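ATP phosphoribosyltransferase regulatory subunit (Bacillus halodurans, PDB 3OD1) is probably required for the first step of histidine biosynthesis as the regulatory partner of HisG, and may let histidine feedback-regulate ATP phosphoribosyltransferase activity. Local coordinates at residues 69-74 with 79-84; 55-60 with 85-90. One frame throughout, in Å; residues are numbered along the deposited sequence.

Contact 1. Residues 69-74 with 79-84; sequences FKLLDQ and LVLRPD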
loop_
_atom_site.group_PDB
_atom_site.type_symbol
_atom_site.label_atom_id
_atom_site.label_comp_id
_atom_site.label_asym_id
_atom_site.label_seq_id
_atom_site.Cartn_x
_atom_site.Cartn_y
_atom_site.Cartn_z
ATOM N N PHE B 69 0.474 16.343 8.589
ATOM C CA PHE B 69 1.041 15.549 9.672
ATOM C C PHE B 69 2.550 15.776 9.711
ATOM O O PHE B 69 3.317 15.156 8.953
ATOM C CB PHE B 69 0.732 14.051 9.512
ATOM C CG PHE B 69 0.962 13.242 10.774
ATOM C CD1 PHE B 69 2.224 13.170 11.354
ATOM C CD2 PHE B 69 -0.077 12.550 11.374
ATOM C CE1 PHE B 69 2.441 12.430 12.517
ATOM C CE2 PHE B 69 0.137 11.799 12.540
ATOM C CZ PHE B 69 1.391 11.754 13.111
ATOM N N LYS B 70 2.970 16.663 10.608
ATOM C CA LYS B 70 4.379 16.971 10.805
ATOM C C LYS B 70 5.019 16.111 11.885
ATOM O O LYS B 70 4.352 15.682 12.836
ATOM C CB LYS B 70 4.544 18.454 11.180
ATOM C CG LYS B 70 4.093 19.433 10.107
ATOM C CD LYS B 70 4.000 20.855 10.661
ATOM C CE LYS B 70 3.411 21.825 9.643
ATOM N NZ LYS B 70 3.677 23.262 10.030
ATOM N N LEU B 71 6.318 15.860 11.732
ATOM C CA LEU B 71 7.120 15.206 12.769
ATOM C C LEU B 71 8.570 15.632 12.639
ATOM O O LEU B 71 9.020 16.011 11.555
ATOM C CB LEU B 71 7.044 13.672 12.659
ATOM C CG LEU B 71 7.487 13.102 11.306
ATOM C CD1 LEU B 71 8.377 11.868 11.471
ATOM C CD2 LEU B 71 6.272 12.819 10.418
ATOM N N LEU B 72 9.311 15.551 13.740
ATOM C CA LEU B 72 10.757 15.770 13.706
ATOM C C LEU B 72 11.538 14.475 13.498
ATOM O O LEU B 72 11.231 13.444 14.113
ATOM C CB LEU B 72 11.235 16.421 15.000
ATOM C CG LEU B 72 10.652 17.792 15.340
ATOM C CD1 LEU B 72 11.242 18.266 16.660
ATOM C CD2 LEU B 72 10.939 18.788 14.226
ATOM N N ASP B 73 12.553 14.527 12.640
ATOM C CA ASP B 73 13.457 13.398 12.524
ATOM C C ASP B 73 14.498 13.502 13.634
ATOM O O ASP B 73 14.411 14.382 14.492
ATOM C CB ASP B 73 14.087 13.285 11.131
ATOM C CG ASP B 73 15.003 14.445 10.789
ATOM O OD1 ASP B 73 15.438 15.178 11.702
ATOM O OD2 ASP B 73 15.298 14.614 9.587
ATOM N N GLN B 74 15.464 12.595 13.631
ATOM C CA GLN B 74 16.432 12.521 14.722
ATOM C C GLN B 74 17.541 13.562 14.571
ATOM O O GLN B 74 18.399 13.693 15.437
ATOM C CB GLN B 74 17.009 11.104 14.828
ATOM C CG GLN B 74 15.943 10.030 15.041
ATOM C CD GLN B 74 15.080 10.295 16.268
ATOM O OE1 GLN B 74 13.852 10.222 16.206
ATOM N NE2 GLN B 74 15.721 10.607 17.390
ATOM N N LEU B 79 9.768 16.681 9.047
ATOM C CA LEU B 79 9.258 15.911 7.929
ATOM C C LEU B 79 7.735 15.932 7.987
ATOM O O LEU B 79 7.149 16.292 9.010
ATOM C CB LEU B 79 9.773 14.463 7.989
ATOM C CG LEU B 79 11.293 14.264 8.152
ATOM C CD1 LEU B 79 11.659 12.780 8.118
ATOM C CD2 LEU B 79 12.096 15.038 7.101
ATOM N N VAL B 80 7.101 15.552 6.883
ATOM C CA VAL B 80 5.677 15.284 6.875
ATOM C C VAL B 80 5.448 13.854 6.406
ATOM O O VAL B 80 6.224 13.322 5.611
ATOM C CB VAL B 80 4.900 16.252 5.949
ATOM C CG1 VAL B 80 5.100 17.685 6.390
ATOM C CG2 VAL B 80 5.323 16.073 4.502
ATOM N N LEU B 81 4.409 13.223 6.944
ATOM C CA LEU B 81 3.835 12.046 6.319
ATOM C C LEU B 81 3.120 12.590 5.095
ATOM O O LEU B 81 2.357 13.545 5.203
ATOM C CB LEU B 81 2.865 11.353 7.281
ATOM C CG LEU B 81 3.530 10.698 8.503
ATOM C CD1 LEU B 81 2.513 10.061 9.476
ATOM C CD2 LEU B 81 4.560 9.653 8.059
ATOM N N ARG B 82 3.382 12.021 3.924
ATOM C CA ARG B 82 2.899 12.637 2.693
ATOM C C ARG B 82 1.413 13.008 2.731
ATOM O O ARG B 82 0.529 12.161 2.975
ATOM C CB ARG B 82 3.197 11.776 1.482
ATOM C CG ARG B 82 2.610 10.423 1.597
ATOM C CD ARG B 82 2.429 9.802 0.246
ATOM N NE ARG B 82 1.914 8.451 0.391
ATOM C CZ ARG B 82 2.648 7.361 0.246
ATOM N NH1 ARG B 82 3.924 7.463 -0.075
ATOM N NH2 ARG B 82 2.089 6.172 0.385
ATOM N N PRO B 83 1.133 14.292 2.485
ATOM C CA PRO B 83 -0.235 14.801 2.491
ATOM C C PRO B 83 -0.988 14.463 1.204
ATOM O O PRO B 83 -2.224 14.413 1.207
ATOM C CB PRO B 83 -0.036 16.322 2.637
ATOM C CG PRO B 83 1.331 16.578 2.108
ATOM C CD PRO B 83 2.132 15.373 2.496
ATOM N N ASP B 84 -0.258 14.247 0.113
ATOM C CA ASP B 84 -0.879 13.997 -1.189
ATOM C C ASP B 84 0.136 13.315 -2.112
ATOM O O ASP B 84 1.311 13.201 -1.766
ATOM C CB ASP B 84 -1.342 15.316 -1.814
ATOM C CG ASP B 84 -0.167 16.254 -2.148
ATOM O OD1 ASP B 84 0.435 16.834 -1.223
ATOM O OD2 ASP B 84 0.177 16.400 -3.333
HETATM O O HOH W 1 0.310 15.159 6.103
#
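The Phe69 ring carries the methyl CD1 of Leu81 over the centre of one face, 3.7 Å from CD1 to the ring centroid and only 14° off the normal, a CH-pi contact. Leu51 of the second subunit and, in the same chain, Gln116 also pack against this phenylalanine. Its CG stands anti to the backbone N (chi1 -164°), which runs the side chain alongside that of Leu81, pointing the same way. Leu71 sends CD2 across Leu81 at about a right angle, 4.0 Å from Leu81 CG. The residue also meets Leu71 of the second subunit, so these branched and aromatic residues serve a hydrophobic layer that continues into the dimer interface.

The backbones form an antiparallel beta hairpin, two strands of a three-stranded sheet in the part of the chain related to histidyl-tRNA synthetase. Leu71 and Leu79 form a hydrogen-bonded pair: Leu79 N gives to Leu71 O at 2.7 Å, and Leu71 N to Leu79 O at 2.9 Å. Further along, Leu81 N reaches Phe69 O at 3.0 Å, while a water accepts from Phe69 N and donates to Leu81 O, bridging where the strands diverge. Asp73 lays its CB 3.9 Å from Leu79 CD1, and its carboxylate OD1 takes the backbone amides of Gln75 and Asn77, a role suited to a short acidic side chain at a turn. On the other face of the sheet, Lys70 CG lies 4.2 Å from Val80 CG1; the extended lysine then leads away to a salt bridge with Asp65.

Contact 2. Residues 55-60 with 85-90; sequences ETVGVV and MTAPIA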
loop_
_atom_site.group_PDB
_atom_site.type_symbol
_atom_site.label_atom_id
_atom_site.label_comp_id
_atom_site.label_asym_id
_atom_site.label_seq_id
_atom_site.Cartn_x
_atom_site.Cartn_y
_atom_site.Cartn_z
ATOM N N GLU B 55 9.779 21.409 4.427
ATOM C CA GLU B 55 10.146 22.697 3.839
ATOM C C GLU B 55 10.067 22.698 2.315
ATOM O O GLU B 55 9.970 23.749 1.705
ATOM C CB GLU B 55 11.540 23.132 4.305
ATOM C CG GLU B 55 11.605 23.517 5.776
ATOM C CD GLU B 55 10.689 24.688 6.135
ATOM O OE1 GLU B 55 10.176 25.368 5.215
ATOM O OE2 GLU B 55 10.484 24.929 7.346
ATOM N N THR B 56 10.102 21.518 1.708
ATOM C CA THR B 56 10.005 21.413 0.257
ATOM C C THR B 56 8.618 20.939 -0.196
ATOM O O THR B 56 7.762 21.746 -0.546
ATOM C CB THR B 56 11.106 20.495 -0.312
ATOM O OG1 THR B 56 10.995 19.184 0.262
ATOM C CG2 THR B 56 12.494 21.073 0.004
ATOM N N VAL B 57 8.399 19.627 -0.171
ATOM C CA VAL B 57 7.124 19.050 -0.582
ATOM C C VAL B 57 5.980 19.470 0.342
ATOM O O VAL B 57 4.888 19.820 -0.118
ATOM C CB VAL B 57 7.228 17.508 -0.635
ATOM C CG1 VAL B 57 5.859 16.873 -0.827
ATOM C CG2 VAL B 57 8.213 17.090 -1.726
ATOM N N GLY B 58 6.220 19.447 1.648
ATOM C CA GLY B 58 5.166 19.803 2.586
ATOM C C GLY B 58 4.523 21.135 2.237
ATOM O O GLY B 58 3.303 21.231 2.092
ATOM N N VAL B 59 5.346 22.167 2.077
ATOM C CA VAL B 59 4.834 23.511 1.822
ATOM C C VAL B 59 4.143 23.702 0.467
ATOM O O VAL B 59 3.177 24.456 0.369
ATOM C CB VAL B 59 5.933 24.595 1.993
ATOM C CG1 VAL B 59 6.394 24.675 3.451
ATOM C CG2 VAL B 59 7.109 24.311 1.073
ATOM N N VAL B 60 4.618 23.039 -0.583
ATOM C CA VAL B 60 4.026 23.274 -1.905
ATOM C C VAL B 60 2.801 22.398 -2.152
ATOM O O VAL B 60 2.159 22.488 -3.196
ATOM C CB VAL B 60 5.052 23.105 -3.046
ATOM C CG1 VAL B 60 6.180 24.104 -2.875
ATOM C CG2 VAL B 60 5.590 21.676 -3.081
HETATM N N MSE B 85 -0.301 12.895 -3.295
HETATM C CA MSE B 85 0.622 12.296 -4.260
HETATM C C MSE B 85 1.053 13.242 -5.388
HETATM O O MSE B 85 2.007 12.951 -6.118
HETATM C CB MSE B 85 0.045 10.995 -4.832
HETATM C CG MSE B 85 0.189 9.785 -3.868
HETATM SE SE MSE B 85 2.057 9.449 -3.371
HETATM C CE MSE B 85 2.767 8.929 -5.114
ATOM N N THR B 86 0.360 14.368 -5.525
ATOM C CA THR B 86 0.662 15.297 -6.609
ATOM C C THR B 86 2.022 15.982 -6.418
ATOM O O THR B 86 2.841 16.022 -7.342
ATOM C CB THR B 86 -0.437 16.357 -6.798
ATOM O OG1 THR B 86 -1.693 15.704 -7.024
ATOM C CG2 THR B 86 -0.101 17.254 -7.994
ATOM N N ALA B 87 2.270 16.520 -5.231
ATOM C CA ALA B 87 3.557 17.171 -4.987
ATOM C C ALA B 87 4.733 16.168 -5.018
ATOM O O ALA B 87 5.794 16.448 -5.603
ATOM C CB ALA B 87 3.522 17.995 -3.694
ATOM N N PRO B 88 4.553 14.979 -4.407
ATOM C CA PRO B 88 5.615 13.979 -4.570
ATOM C C PRO B 88 5.816 13.600 -6.035
ATOM O O PRO B 88 6.955 13.432 -6.456
ATOM C CB PRO B 88 5.114 12.789 -3.733
ATOM C CG PRO B 88 4.316 13.460 -2.627
ATOM C CD PRO B 88 3.613 14.617 -3.326
ATOM N N ILE B 89 4.744 13.501 -6.814
ATOM C CA ILE B 89 4.923 13.160 -8.222
ATOM C C ILE B 89 5.638 14.301 -8.968
ATOM O O ILE B 89 6.463 14.057 -9.840
ATOM C CB ILE B 89 3.598 12.755 -8.892
ATOM C CG1 ILE B 89 3.222 11.332 -8.451
ATOM C CG2 ILE B 89 3.716 12.841 -10.412
ATOM C CD1 ILE B 89 1.848 10.900 -8.871
ATOM N N ALA B 90 5.346 15.543 -8.596
ATOM C CA ALA B 90 6.041 16.676 -9.206
ATOM C C ALA B 90 7.545 16.591 -8.924
ATOM O O ALA B 90 8.369 16.811 -9.821
ATOM C CB ALA B 90 5.468 17.997 -8.707
#
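Val57 touches Ala87 and Pro88 with a single methyl: its CG1 lies 3.9 Å from Ala87 CB and 4.0 Å from Pro88 CD. With CG1 anti to the backbone N (chi1 170°), this branch is carried out toward the opposing helix, and the side chains of Val57 and Pro88 cross at about a right angle. Val60, one turn later, adds a more distant touch, its CG2 4.3 Å from Ala87 CB. Ala87 thus receives both valines on one small methyl, a size that suits a residue whose CB points toward the neighbouring helix. The interface is wholly apolar, with no hydrogen bond crossing it. The short axes come within 9.3 Å at 135°, an oblique, roughly antiparallel crossing.

Pro88 is well placed in the first turn of helix 86-94, where a residue without an N-H costs the helix little, and it presents a rigid apolar ring. The turn is secured by Ile89 N to Met85 O at 2.9 Å and by Asp84, whose OD2 caps the backbone N of Ala87. The same aspartate uses OD1 to bond Ser61 OG, just beyond the helix of residues 54-60, so it ties both partners together. Within that helix the turn at 55-58 is a wider pi-type turn, and the bonds from Val60 N to Thr56 O and Val57 O are weak.

Farther out, Ile89 and Met85 (a selenomethionine) rest on strand 104-113, and Thr86 OG1 bonds Glu132 OE2. Thr56 and Val60 pack on Phe8 and Met9 of the second subunit. The contact thus sets the short helix 54-60 against helix 86-94, which in turn lies on strand 104-113 of the large, mainly antiparallel sheet of the class II aminoacyl-tRNA synthetase fold, to whose family HisZ belongs.

Both contacts are largely buried and lie in the region related to histidyl-tRNA synthetase, with contact 1 nested inside the loop that contact 2 closes. They hold different elements: contact 1 joins the strands of a hairpin through backbone bonds, with apolar side chains added, whereas contact 2 joins two helices through side chains alone and buries much less surface. Their centres are about 12 Å apart, and they meet where Val80 CG2 rests 4.2 Å from Gly58 CA. The chain runs directly from strand 78-81 through residues 82-85 into helix 86-94. Both touch the second subunit, contact 1 partly through its apolar sheet face and contact 2 through the helix of residues 55-60.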